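Local coordinates for protein 15-O-acetyltransferase (Fusarium sporotrichioides, PDB 3FOT) that transfers an acetyl group, probably from acetyl-coenzyme A, to the 15-hydroxyl of trichothecene intermediates on the pathway to T-2 toxin, at residues Y51-A56 against F467-S472; D136-M141 against A275-V280; F188-G193 against M356-A361; P474-R479 against I491-A496. One frame throughout, in Å; residues are numbered along the deposited sequence.

Interaction 1: Y51-A56 against F467-S472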
loop_
_atom_site.group_PDB
_atom_site.type_symbol
_atom_site.label_atom_id
_atom_site.label_comp_id
_atom_site.label_asym_id
_atom_site.label_seq_id
_atom_site.Cartn_x
_atom_site.Cartn_y
_atom_site.Cartn_z
ATOM N N TYR A 51 -7.538 -2.517 7.676
ATOM C CA TYR A 51 -6.652 -1.904 6.653
ATOM C C TYR A 51 -5.348 -2.685 6.383
ATOM O O TYR A 51 -4.391 -2.103 5.873
ATOM C CB TYR A 51 -6.237 -0.475 7.044
ATOM C CG TYR A 51 -7.354 0.543 7.123
ATOM C CD1 TYR A 51 -7.678 1.325 6.023
ATOM C CD2 TYR A 51 -8.062 0.737 8.305
ATOM C CE1 TYR A 51 -8.693 2.287 6.094
ATOM C CE2 TYR A 51 -9.069 1.690 8.395
ATOM C CZ TYR A 51 -9.384 2.456 7.282
ATOM O OH TYR A 51 -10.401 3.399 7.338
ATOM N N ASP A 52 -5.312 -3.970 6.722
ATOM C CA ASP A 52 -4.070 -4.755 6.640
ATOM C C ASP A 52 -3.548 -4.766 5.194
ATOM O O ASP A 52 -4.341 -4.793 4.237
ATOM C CB ASP A 52 -4.299 -6.201 7.104
ATOM C CG ASP A 52 -4.183 -6.382 8.620
ATOM O OD1 ASP A 52 -4.304 -5.396 9.393
ATOM O OD2 ASP A 52 -3.968 -7.539 9.059
ATOM N N LEU A 53 -2.226 -4.755 5.066
ATOM C CA LEU A 53 -1.537 -4.807 3.771
ATOM C C LEU A 53 -1.148 -6.234 3.472
ATOM O O LEU A 53 -0.677 -6.944 4.363
ATOM C CB LEU A 53 -0.231 -4.000 3.831
ATOM C CG LEU A 53 -0.250 -2.562 4.322
ATOM C CD1 LEU A 53 1.177 -2.083 4.543
ATOM C CD2 LEU A 53 -0.949 -1.762 3.265
ATOM N N TYR A 54 -1.353 -6.669 2.232
ATOM C CA TYR A 54 -0.795 -7.944 1.791
ATOM C C TYR A 54 -0.085 -7.716 0.469
ATOM O O TYR A 54 -0.590 -6.988 -0.400
ATOM C CB TYR A 54 -1.882 -8.970 1.541
ATOM C CG TYR A 54 -2.648 -9.440 2.747
ATOM C CD1 TYR A 54 -2.351 -10.676 3.322
ATOM C CD2 TYR A 54 -3.691 -8.680 3.285
ATOM C CE1 TYR A 54 -3.071 -11.160 4.398
ATOM C CE2 TYR A 54 -4.430 -9.159 4.380
ATOM C CZ TYR A 54 -4.102 -10.399 4.925
ATOM O OH TYR A 54 -4.788 -10.955 5.970
ATOM N N ILE A 55 1.072 -8.343 0.325
ATOM C CA ILE A 55 1.799 -8.341 -0.959
ATOM C C ILE A 55 1.968 -9.804 -1.393
ATOM O O ILE A 55 2.547 -10.604 -0.668
ATOM C CB ILE A 55 3.161 -7.608 -0.848
ATOM C CG1 ILE A 55 2.937 -6.141 -0.423
ATOM C CG2 ILE A 55 3.934 -7.628 -2.223
ATOM C CD1 ILE A 55 4.211 -5.462 0.176
ATOM N N ALA A 56 1.420 -10.154 -2.560
ATOM C CA ALA A 56 1.495 -11.520 -3.060
ATOM C C ALA A 56 2.544 -11.542 -4.149
ATOM O O ALA A 56 2.422 -10.808 -5.160
ATOM C CB ALA A 56 0.112 -11.982 -3.601
ATOM N N PHE A 467 -0.485 -6.204 -4.960
ATOM C CA PHE A 467 -0.495 -5.466 -3.714
ATOM C C PHE A 467 -1.956 -5.222 -3.349
ATOM O O PHE A 467 -2.706 -4.592 -4.105
ATOM C CB PHE A 467 0.268 -4.155 -3.883
ATOM C CG PHE A 467 0.271 -3.291 -2.669
ATOM C CD1 PHE A 467 1.256 -3.424 -1.705
ATOM C CD2 PHE A 467 -0.716 -2.333 -2.480
ATOM C CE1 PHE A 467 1.257 -2.628 -0.581
ATOM C CE2 PHE A 467 -0.705 -1.535 -1.345
ATOM C CZ PHE A 467 0.272 -1.684 -0.409
ATOM N N VAL A 468 -2.365 -5.783 -2.218
ATOM C CA VAL A 468 -3.739 -5.631 -1.747
ATOM C C VAL A 468 -3.788 -4.959 -0.366
ATOM O O VAL A 468 -2.920 -5.178 0.486
ATOM C CB VAL A 468 -4.537 -6.981 -1.790
ATOM C CG1 VAL A 468 -4.454 -7.632 -3.188
ATOM C CG2 VAL A 468 -4.036 -7.938 -0.758
ATOM N N VAL A 469 -4.793 -4.105 -0.168
ATOM C CA VAL A 469 -5.058 -3.504 1.143
ATOM C C VAL A 469 -6.490 -3.859 1.460
ATOM O O VAL A 469 -7.366 -3.624 0.608
ATOM C CB VAL A 469 -4.921 -1.981 1.131
ATOM C CG1 VAL A 469 -5.205 -1.423 2.513
ATOM C CG2 VAL A 469 -3.515 -1.598 0.683
ATOM N N ASN A 470 -6.740 -4.444 2.635
ATOM C CA ASN A 470 -8.090 -4.875 2.988
ATOM C C ASN A 470 -9.041 -3.688 2.886
ATOM O O ASN A 470 -8.656 -2.566 3.191
ATOM C CB ASN A 470 -8.152 -5.417 4.413
ATOM C CG ASN A 470 -7.636 -6.853 4.531
ATOM O OD1 ASN A 470 -7.460 -7.560 3.534
ATOM N ND2 ASN A 470 -7.409 -7.284 5.759
ATOM N N GLN A 471 -10.272 -3.947 2.460
ATOM C CA GLN A 471 -11.282 -2.897 2.318
ATOM C C GLN A 471 -12.523 -3.256 3.137
ATOM O O GLN A 471 -13.180 -4.274 2.867
ATOM C CB GLN A 471 -11.659 -2.691 0.848
ATOM C CG GLN A 471 -12.891 -1.785 0.611
ATOM C CD GLN A 471 -12.656 -0.326 0.991
ATOM O OE1 GLN A 471 -12.330 -0.013 2.133
ATOM N NE2 GLN A 471 -12.855 0.578 0.029
ATOM N N SER A 472 -12.804 -2.418 4.134
ATOM C CA SER A 472 -13.973 -2.564 4.989
ATOM C C SER A 472 -15.008 -1.448 4.765
ATOM O O SER A 472 -16.058 -1.445 5.410
ATOM C CB SER A 472 -13.527 -2.518 6.452
ATOM O OG SER A 472 -13.006 -1.212 6.759
#
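Ile55 and Phe467 meet in the tightly packed part of the contact: the near flank of the phenylalanine ring puts CD1 3.4 Å from Ile55 CG1, and CZ lies 3.9 Å from Leu53 CD2. With CG anti to the backbone N (chi1 178°), Phe467 carries its ring between these two side chains. Leu53 CD2 also runs alongside Val469 CG2, 3.6 Å away and pointing the same way. Beneath them Tyr54 and Val468 form an antiparallel hydrogen-bonded pair, with Tyr54 N to Val468 O at 2.8 Å and nearly straight (177°). The pairing joins strand 53-61 to strand 457-469 in a mixed six-stranded sheet, so that a late piece of this BAHD-superfamily chain completes a sheet built mostly from early strands. Asn470 OD1 comes obliquely to 3.5 Å from Tyr54 CE2, the amide turned 45° against the ring with ND2 at its edge; OD1 accepts from Trp138 NE1, and ND2 is held by Ala49 O and Glu142. Asn470 N reaches Asp52 O at 2.9 Å. Beyond that bond the contact is looser: partly exposed Tyr51 turns its ring away, its backbone O, bonded to His186, lies 3.5 Å from Val469 CG1, and a glycerol sits beside Val469.

Interaction 2: D136-M141 against A275-V280; sequences DLWSEM and ALPRCV
Ser139 and Arg278 mark the nearest approach of the two backbones, with CA atoms 7.5 Å apart. The helical segment and the strand run almost antiparallel (160° between their directions), their axes 9.4 Å apart, a spacing bridged mainly by Trp138 and Arg278. The CG of Trp138 stands anti to the backbone N (chi1 171°), and the six-membered half of the indole extends to the strand. CZ3 packs on Cys279 CB at 3.6 Å, CH2 meets Arg278 C edge-on at 3.6 Å, and CZ2 comes obliquely to within 4.1 Å of Pro277 CB. The bite of the ring is thus on three successive residues, while its NE1 is held by Asn470 OD1. Arg278 starts out away from the helix, but a bend at chi2 (-62°) brings the guanidinium back, and NH1 stops 4.0 Å from Ser139 OG. A water at the edge of the guanidinium accepts from Arg278 NH1 at 2.8 Å and lies between it and the serine. The charge is shared by Glu143, at NH1, and Asp495, at NE. Strand 277-283 is an outer strand of a four-stranded sheet, beside strand 486-494; helix 134-147 rests Leu137 and Met141 on strand 158-163 of the six-stranded sheet, so the contact lies between the two sheets.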
loop_
_atom_site.group_PDB
_atom_site.type_symbol
_atom_site.label_atom_id
_atom_site.label_comp_id
_atom_site.label_asym_id
_atom_site.label_seq_id
_atom_site.Cartn_x
_atom_site.Cartn_y
_atom_site.Cartn_z
ATOM N N ASP A 136 -5.019 -16.889 -2.906
ATOM C CA ASP A 136 -5.932 -17.911 -2.350
ATOM C C ASP A 136 -5.806 -17.917 -0.838
ATOM O O ASP A 136 -6.792 -17.965 -0.117
ATOM C CB ASP A 136 -5.581 -19.320 -2.849
ATOM C CG ASP A 136 -5.987 -19.572 -4.288
ATOM O OD1 ASP A 136 -6.806 -18.819 -4.843
ATOM O OD2 ASP A 136 -5.450 -20.538 -4.872
ATOM N N LEU A 137 -4.573 -17.851 -0.363
ATOM C CA LEU A 137 -4.313 -17.827 1.073
ATOM C C LEU A 137 -4.823 -16.543 1.737
ATOM O O LEU A 137 -5.363 -16.578 2.849
ATOM C CB LEU A 137 -2.822 -18.005 1.329
ATOM C CG LEU A 137 -2.400 -18.010 2.793
ATOM C CD1 LEU A 137 -3.133 -19.102 3.584
ATOM C CD2 LEU A 137 -0.856 -18.158 2.862
ATOM N N TRP A 138 -4.688 -15.415 1.055
ATOM C CA TRP A 138 -5.278 -14.176 1.565
ATOM C C TRP A 138 -6.773 -14.398 1.828
ATOM O O TRP A 138 -7.296 -14.080 2.911
ATOM C CB TRP A 138 -5.051 -13.055 0.537
ATOM C CG TRP A 138 -5.814 -11.787 0.857
ATOM C CD1 TRP A 138 -5.699 -11.043 1.969
ATOM C CD2 TRP A 138 -6.807 -11.161 0.046
ATOM N NE1 TRP A 138 -6.572 -9.964 1.920
ATOM C CE2 TRP A 138 -7.268 -10.025 0.748
ATOM C CE3 TRP A 138 -7.354 -11.449 -1.207
ATOM C CZ2 TRP A 138 -8.227 -9.158 0.231
ATOM C CZ3 TRP A 138 -8.320 -10.589 -1.727
ATOM C CH2 TRP A 138 -8.747 -9.455 -1.008
ATOM N N SER A 139 -7.458 -14.939 0.820
ATOM C CA SER A 139 -8.892 -15.216 0.918
ATOM C C SER A 139 -9.182 -16.080 2.144
ATOM O O SER A 139 -10.102 -15.802 2.921
ATOM C CB SER A 139 -9.387 -15.916 -0.356
ATOM O OG SER A 139 -9.363 -15.010 -1.458
ATOM N N GLU A 140 -8.377 -17.120 2.323
ATOM C CA GLU A 140 -8.588 -18.065 3.398
ATOM C C GLU A 140 -8.361 -17.397 4.749
ATOM O O GLU A 140 -9.109 -17.631 5.703
ATOM C CB GLU A 140 -7.645 -19.252 3.198
ATOM C CG GLU A 140 -7.580 -20.175 4.357
ATOM C CD GLU A 140 -6.476 -21.188 4.196
ATOM O OE1 GLU A 140 -5.872 -21.549 5.233
ATOM O OE2 GLU A 140 -6.217 -21.594 3.042
ATOM N N MET A 141 -7.338 -16.545 4.822
ATOM C CA MET A 141 -6.998 -15.868 6.055
ATOM C C MET A 141 -8.080 -14.864 6.440
ATOM O O MET A 141 -8.468 -14.752 7.623
ATOM C CB MET A 141 -5.633 -15.181 5.923
ATOM C CG MET A 141 -4.482 -16.153 5.941
ATOM S SD MET A 141 -2.919 -15.269 5.595
ATOM C CE MET A 141 -2.746 -14.248 7.045
ATOM N N ALA A 275 -18.969 -7.340 5.268
ATOM C CA ALA A 275 -18.564 -8.735 5.223
ATOM C C ALA A 275 -17.067 -8.784 4.910
ATOM O O ALA A 275 -16.290 -8.117 5.591
ATOM C CB ALA A 275 -19.419 -9.538 4.235
ATOM N N LEU A 276 -16.668 -9.518 3.875
ATOM C CA LEU A 276 -15.250 -9.812 3.668
ATOM C C LEU A 276 -14.614 -8.958 2.575
ATOM O O LEU A 276 -15.276 -8.670 1.580
ATOM C CB LEU A 276 -15.088 -11.291 3.313
ATOM C CG LEU A 276 -15.469 -12.256 4.448
ATOM C CD1 LEU A 276 -15.557 -13.706 3.998
ATOM C CD2 LEU A 276 -14.468 -12.130 5.557
ATOM N N PRO A 277 -13.315 -8.581 2.748
ATOM C CA PRO A 277 -12.631 -7.891 1.648
ATOM C C PRO A 277 -12.405 -8.834 0.490
ATOM O O PRO A 277 -12.081 -10.022 0.699
ATOM C CB PRO A 277 -11.288 -7.458 2.269
ATOM C CG PRO A 277 -11.063 -8.408 3.379
ATOM C CD PRO A 277 -12.434 -8.756 3.920
ATOM N N ARG A 278 -12.586 -8.330 -0.728
ATOM C CA ARG A 278 -12.358 -9.134 -1.904
ATOM C C ARG A 278 -11.618 -8.309 -2.925
ATOM O O ARG A 278 -11.524 -7.092 -2.794
ATOM C CB ARG A 278 -13.662 -9.638 -2.514
ATOM C CG ARG A 278 -14.512 -10.512 -1.609
ATOM C CD ARG A 278 -13.808 -11.795 -1.196
ATOM N NE ARG A 278 -14.717 -12.702 -0.501
ATOM C CZ ARG A 278 -14.384 -13.915 -0.056
ATOM N NH1 ARG A 278 -13.155 -14.380 -0.215
ATOM N NH2 ARG A 278 -15.290 -14.671 0.552
ATOM N N CYS A 279 -11.083 -8.966 -3.937
ATOM C CA CYS A 279 -10.262 -8.304 -4.945
ATOM C C CYS A 279 -10.608 -8.787 -6.362
ATOM O O CYS A 279 -10.837 -9.964 -6.541
ATOM C CB CYS A 279 -8.791 -8.593 -4.627
ATOM S SG CYS A 279 -7.606 -7.618 -5.540
ATOM N N VAL A 280 -10.604 -7.889 -7.349
ATOM C CA VAL A 280 -10.704 -8.272 -8.753
ATOM C C VAL A 280 -9.499 -7.650 -9.429
ATOM O O VAL A 280 -9.242 -6.463 -9.256
ATOM C CB VAL A 280 -12.012 -7.782 -9.416
ATOM C CG1 VAL A 280 -12.013 -8.172 -10.897
ATOM C CG2 VAL A 280 -13.213 -8.397 -8.730
HETATM O O HOH W 1 -10.903 -13.149 -1.394
#

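Interaction 3: F188-G193 against M356-A361; sequences FWDGIG and MCQTAA
Asp190 OD2 is gripped by two donors of segment 356-361, Cys357 N at 2.9 Å and Gln358 NE2 at 3.0 Å, and by a salt bridge to Arg342. The two amide donors arrive from opposite faces of the carboxylate plane, each well above or below it. The Gln358 bond is fairly straight (163°) and lies close to the plane of the side-chain amide, which stands almost upright on the carboxylate, 87° from it. The other oxygen serves the chain itself: Asp190 OD1 takes Gly193 N at 2.9 Å, met nearly along the C-O axis, and so caps the first turn of helix 191-205. CG sits between the backbone N and the carbonyl carbon (chi1 55°), which turns OD1 back to Gly193 N. With both oxygens engaged, the rotation of the carboxylate is fixed. Met356 folds against the same loop, SD 3.8 Å from Asp190 CB and CE 3.7 Å from Trp189 O. Asp190 is the aspartate of the HXXXDG signature of BAHD acyltransferases, whose histidine here is His186; in relatives this histidine is the probable general base and the aspartate plays a structural part, consistent with the grip seen here. The side chain of Gln358 is about 5 Å from that of His414, which binds 15-deacetylcalonectrin. Strand 358-365 pairs with strand 333-340 and lies against helix 406-423, while helix 36-41 packs on Met356; the contact ties that two-stranded sheet to the start of helix 191-205.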
loop_
_atom_site.group_PDB
_atom_site.type_symbol
_atom_site.label_atom_id
_atom_site.label_comp_id
_atom_site.label_asym_id
_atom_site.label_seq_id
_atom_site.Cartn_x
_atom_site.Cartn_y
_atom_site.Cartn_z
ATOM N N PHE A 188 2.337 0.277 10.588
ATOM C CA PHE A 188 3.800 0.457 10.682
ATOM C C PHE A 188 4.482 0.810 9.356
ATOM O O PHE A 188 5.729 0.973 9.291
ATOM C CB PHE A 188 4.445 -0.804 11.292
ATOM C CG PHE A 188 3.770 -1.260 12.563
ATOM C CD1 PHE A 188 3.863 -0.520 13.741
ATOM C CD2 PHE A 188 3.002 -2.406 12.571
ATOM C CE1 PHE A 188 3.202 -0.964 14.897
ATOM C CE2 PHE A 188 2.350 -2.843 13.711
ATOM C CZ PHE A 188 2.443 -2.131 14.875
ATOM N N TRP A 189 3.665 0.936 8.316
ATOM C CA TRP A 189 4.162 1.150 6.953
ATOM C C TRP A 189 3.180 1.913 6.111
ATOM O O TRP A 189 1.986 1.852 6.345
ATOM C CB TRP A 189 4.304 -0.190 6.220
ATOM C CG TRP A 189 4.826 -1.359 7.004
ATOM C CD1 TRP A 189 4.079 -2.274 7.718
ATOM C CD2 TRP A 189 6.183 -1.786 7.104
ATOM N NE1 TRP A 189 4.902 -3.237 8.250
ATOM C CE2 TRP A 189 6.194 -2.961 7.893
ATOM C CE3 TRP A 189 7.408 -1.289 6.605
ATOM C CZ2 TRP A 189 7.375 -3.654 8.194
ATOM C CZ3 TRP A 189 8.582 -1.979 6.917
ATOM C CH2 TRP A 189 8.556 -3.146 7.695
ATOM N N ASP A 190 3.657 2.555 5.047
ATOM C CA ASP A 190 2.731 2.749 3.934
ATOM C C ASP A 190 3.080 1.740 2.839
ATOM O O ASP A 190 4.001 0.932 3.012
ATOM C CB ASP A 190 2.699 4.198 3.425
ATOM C CG ASP A 190 4.047 4.728 3.044
ATOM O OD1 ASP A 190 4.980 3.937 2.830
ATOM O OD2 ASP A 190 4.150 5.971 2.901
ATOM N N GLY A 191 2.356 1.754 1.730
ATOM C CA GLY A 191 2.670 0.819 0.638
ATOM C C GLY A 191 4.091 0.868 0.143
ATOM O O GLY A 191 4.656 -0.157 -0.233
ATOM N N ILE A 192 4.685 2.067 0.146
ATOM C CA ILE A 192 6.069 2.255 -0.279
ATOM C C ILE A 192 7.028 1.579 0.691
ATOM O O ILE A 192 7.918 0.833 0.277
ATOM C CB ILE A 192 6.374 3.758 -0.417
ATOM C CG1 ILE A 192 5.485 4.296 -1.547
ATOM C CG2 ILE A 192 7.908 4.014 -0.601
ATOM C CD1 ILE A 192 5.740 5.658 -1.961
ATOM N N GLY A 193 6.838 1.840 1.976
ATOM C CA GLY A 193 7.742 1.320 2.974
ATOM C C GLY A 193 7.681 -0.204 3.003
ATOM O O GLY A 193 8.711 -0.884 3.159
ATOM N N MET A 356 4.846 5.130 7.635
ATOM C CA MET A 356 3.856 5.862 6.840
ATOM C C MET A 356 4.379 7.252 6.538
ATOM O O MET A 356 4.818 7.952 7.439
ATOM C CB MET A 356 2.560 6.005 7.638
ATOM C CG MET A 356 1.449 6.686 6.920
ATOM S SD MET A 356 0.380 5.508 6.078
ATOM C CE MET A 356 -0.285 4.560 7.450
ATOM N N CYS A 357 4.290 7.662 5.279
ATOM C CA CYS A 357 4.626 9.034 4.922
ATOM C C CYS A 357 3.688 9.431 3.794
ATOM O O CYS A 357 4.032 9.342 2.618
ATOM C CB CYS A 357 6.100 9.194 4.527
ATOM S SG CYS A 357 6.463 10.977 4.253
ATOM N N GLN A 358 2.476 9.809 4.187
ATOM C CA GLN A 358 1.395 10.073 3.243
ATOM C C GLN A 358 0.798 11.435 3.477
ATOM O O GLN A 358 0.790 11.941 4.599
ATOM C CB GLN A 358 0.282 9.032 3.378
ATOM C CG GLN A 358 0.766 7.607 3.035
ATOM C CD GLN A 358 0.879 7.413 1.542
ATOM O OE1 GLN A 358 -0.103 7.629 0.818
ATOM N NE2 GLN A 358 2.069 7.005 1.062
ATOM N N THR A 359 0.304 12.022 2.396
ATOM C CA THR A 359 -0.480 13.235 2.544
ATOM C C THR A 359 -1.655 13.167 1.596
ATOM O O THR A 359 -2.020 12.067 1.152
ATOM C CB THR A 359 0.391 14.531 2.444
ATOM O OG1 THR A 359 -0.438 15.671 2.691
ATOM C CG2 THR A 359 1.071 14.667 1.124
ATOM N N ALA A 360 -2.261 14.324 1.301
ATOM C CA ALA A 360 -3.607 14.376 0.747
ATOM C C ALA A 360 -3.655 15.414 -0.376
ATOM O O ALA A 360 -2.879 16.372 -0.377
ATOM C CB ALA A 360 -4.585 14.753 1.842
ATOM N N ALA A 361 -4.533 15.182 -1.355
ATOM C CA ALA A 361 -4.856 16.163 -2.399
ATOM C C ALA A 361 -6.321 15.967 -2.751
ATOM O O ALA A 361 -6.920 14.963 -2.369
ATOM C CB ALA A 361 -3.976 15.965 -3.661
#

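Interaction 4: P474-R479 against I491-A496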
loop_
_atom_site.group_PDB
_atom_site.type_symbol
_atom_site.label_atom_id
_atom_site.label_comp_id
_atom_site.label_asym_id
_atom_site.label_seq_id
_atom_site.Cartn_x
_atom_site.Cartn_y
_atom_site.Cartn_z
ATOM N N PRO A 474 -17.422 0.983 1.989
ATOM C CA PRO A 474 -18.228 0.601 0.845
ATOM C C PRO A 474 -17.891 1.293 -0.481
ATOM O O PRO A 474 -18.753 1.393 -1.333
ATOM C CB PRO A 474 -19.642 0.975 1.295
ATOM C CG PRO A 474 -19.420 2.204 2.112
ATOM C CD PRO A 474 -18.102 1.994 2.825
ATOM N N TYR A 475 -16.657 1.770 -0.660
ATOM C CA TYR A 475 -16.275 2.310 -1.979
ATOM C C TYR A 475 -15.345 1.328 -2.677
ATOM O O TYR A 475 -14.710 0.497 -2.031
ATOM C CB TYR A 475 -15.620 3.701 -1.898
ATOM C CG TYR A 475 -14.407 3.780 -1.016
ATOM C CD1 TYR A 475 -13.119 3.579 -1.530
ATOM C CD2 TYR A 475 -14.534 4.075 0.341
ATOM C CE1 TYR A 475 -12.004 3.681 -0.716
ATOM C CE2 TYR A 475 -13.435 4.150 1.160
ATOM C CZ TYR A 475 -12.173 3.946 0.637
ATOM O OH TYR A 475 -11.080 4.045 1.467
ATOM N N LEU A 476 -15.285 1.427 -3.997
ATOM C CA LEU A 476 -14.380 0.598 -4.771
ATOM C C LEU A 476 -13.037 1.275 -4.678
ATOM O O LEU A 476 -12.918 2.461 -4.988
ATOM C CB LEU A 476 -14.834 0.517 -6.233
ATOM C CG LEU A 476 -16.176 -0.177 -6.479
ATOM C CD1 LEU A 476 -16.461 -0.191 -7.952
ATOM C CD2 LEU A 476 -16.215 -1.609 -5.918
ATOM N N ALA A 477 -12.031 0.541 -4.206
ATOM C CA ALA A 477 -10.698 1.114 -4.093
ATOM C C ALA A 477 -9.871 0.524 -5.214
ATOM O O ALA A 477 -9.600 -0.682 -5.208
ATOM C CB ALA A 477 -10.085 0.750 -2.735
ATOM N N ILE A 478 -9.429 1.386 -6.123
ATOM C CA ILE A 478 -8.826 0.964 -7.372
ATOM C C ILE A 478 -7.362 1.303 -7.337
ATOM O O ILE A 478 -6.998 2.470 -7.174
ATOM C CB ILE A 478 -9.532 1.626 -8.592
ATOM C CG1 ILE A 478 -11.029 1.289 -8.564
ATOM C CG2 ILE A 478 -8.910 1.119 -9.882
ATOM C CD1 ILE A 478 -11.882 2.240 -9.345
ATOM N N ARG A 479 -6.516 0.274 -7.450
ATOM C CA ARG A 479 -5.081 0.470 -7.335
ATOM C C ARG A 479 -4.410 0.192 -8.687
ATOM O O ARG A 479 -4.821 -0.725 -9.394
ATOM C CB ARG A 479 -4.494 -0.476 -6.286
ATOM C CG ARG A 479 -5.285 -0.565 -4.958
ATOM C CD ARG A 479 -4.444 -1.318 -3.911
ATOM N NE ARG A 479 -3.330 -0.503 -3.433
ATOM C CZ ARG A 479 -3.387 0.363 -2.434
ATOM N NH1 ARG A 479 -2.293 1.040 -2.101
ATOM N NH2 ARG A 479 -4.518 0.554 -1.762
ATOM N N ILE A 491 -9.124 -3.887 -8.097
ATOM C CA ILE A 491 -10.167 -3.218 -7.349
ATOM C C ILE A 491 -10.431 -4.046 -6.110
ATOM O O ILE A 491 -10.763 -5.238 -6.186
ATOM C CB ILE A 491 -11.477 -3.037 -8.127
ATOM C CG1 ILE A 491 -11.241 -2.294 -9.444
ATOM C CG2 ILE A 491 -12.497 -2.268 -7.244
ATOM C CD1 ILE A 491 -12.550 -1.953 -10.223
ATOM N N ILE A 492 -10.256 -3.412 -4.957
ATOM C CA ILE A 492 -10.584 -4.070 -3.708
ATOM C C ILE A 492 -11.915 -3.503 -3.236
ATOM O O ILE A 492 -12.180 -2.300 -3.381
ATOM C CB ILE A 492 -9.500 -3.877 -2.637
ATOM C CG1 ILE A 492 -8.131 -4.295 -3.166
ATOM C CG2 ILE A 492 -9.793 -4.707 -1.415
ATOM C CD1 ILE A 492 -7.266 -3.145 -3.465
ATOM N N TYR A 493 -12.752 -4.391 -2.735
ATOM C CA TYR A 493 -14.089 -4.009 -2.337
ATOM C C TYR A 493 -14.488 -4.902 -1.202
ATOM O O TYR A 493 -13.808 -5.898 -0.917
ATOM C CB TYR A 493 -15.048 -4.127 -3.511
ATOM C CG TYR A 493 -15.327 -5.520 -4.003
ATOM C CD1 TYR A 493 -16.534 -6.145 -3.705
ATOM C CD2 TYR A 493 -14.399 -6.214 -4.794
ATOM C CE1 TYR A 493 -16.806 -7.408 -4.160
ATOM C CE2 TYR A 493 -14.674 -7.476 -5.262
ATOM C CZ TYR A 493 -15.883 -8.065 -4.943
ATOM O OH TYR A 493 -16.170 -9.337 -5.393
ATOM N N ASN A 494 -15.558 -4.528 -0.520
ATOM C CA ASN A 494 -16.109 -5.395 0.492
ATOM C C ASN A 494 -17.314 -6.108 -0.094
ATOM O O ASN A 494 -18.184 -5.458 -0.672
ATOM C CB ASN A 494 -16.487 -4.588 1.717
ATOM C CG ASN A 494 -16.731 -5.467 2.898
ATOM O OD1 ASN A 494 -17.831 -5.992 3.060
ATOM N ND2 ASN A 494 -15.683 -5.704 3.688
ATOM N N ASP A 495 -17.376 -7.435 0.059
ATOM C CA ASP A 495 -18.416 -8.209 -0.631
ATOM C C ASP A 495 -19.824 -8.128 -0.047
ATOM O O ASP A 495 -20.750 -8.728 -0.605
ATOM C CB ASP A 495 -17.999 -9.657 -0.921
ATOM C CG ASP A 495 -17.965 -10.540 0.316
ATOM O OD1 ASP A 495 -18.354 -10.105 1.414
ATOM O OD2 ASP A 495 -17.549 -11.716 0.183
ATOM N N ALA A 496 -19.979 -7.381 1.044
ATOM C CA ALA A 496 -21.306 -6.989 1.510
ATOM C C ALA A 496 -21.906 -5.918 0.598
ATOM O O ALA A 496 -23.135 -5.808 0.481
ATOM C CB ALA A 496 -21.228 -6.466 2.912
HETATM O O HOH W 2 -16.432 -1.789 -0.917
#
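Ile478 and Ile491 share one rotamer, each with CG1 anti to the carbonyl carbon (chi1 -57° and -56°); facing each other as a non-hydrogen-bonded pair, their branches lie side by side, CG1 to CG1 at 3.7 Å. The neighbouring Leu476 continues this layer: its CB touches Ile491 CG2 at 3.8 Å, and its CD2 lies alongside Tyr493 CB at 3.7 Å. Behind these side chains Ala477 and Ile492 form an antiparallel hydrogen-bonded pair, Ile492 N to Ala477 O at 2.8 Å and Ala477 N to Ile492 O at 3.0 Å. Arg479, extended at chi2 (-169°), brings CD to 3.4 Å from Ile492 CD1; a bend at chi3 then turns the guanidinium toward Asp439 and a glycerol. Farther on the strands drift apart, and a water bridges them, accepting from Asn494 N at 2.9 Å and donating to Tyr475 O. Asn494 OD1 accepts from Ala496 N, an Asx turn at the end of the strand. Helix 500-516 covers the face of Ile478 and Ile491 with Tyr506 and Val503. Strands 477-483 and 486-494, joined by a short turn, form an antiparallel beta hairpin at the centre of a mixed four-stranded sheet, flanked by strands 435-441 and 277-283.

How the interactions relate
Interaction 1 spans most of the chain, and the segments of interactions 2 and 3 both fall within its span, where they alternate; interaction 4 follows as a local hairpin. Interactions 1, 2 and 4 form one cluster, with centres 9 to 12 Å apart. Interaction 1 belongs to the six-stranded sheet and interaction 4 to the four-stranded one, while interaction 2 runs from a helix on the former to the outer strand of the latter. Interaction 3 touches interaction 1, through Phe467 and Gly191, but its centre is about 23 Å from that of interaction 2. It sets the signature loop against the two-stranded sheet whose Gln358 lies near the substrate-binding His414.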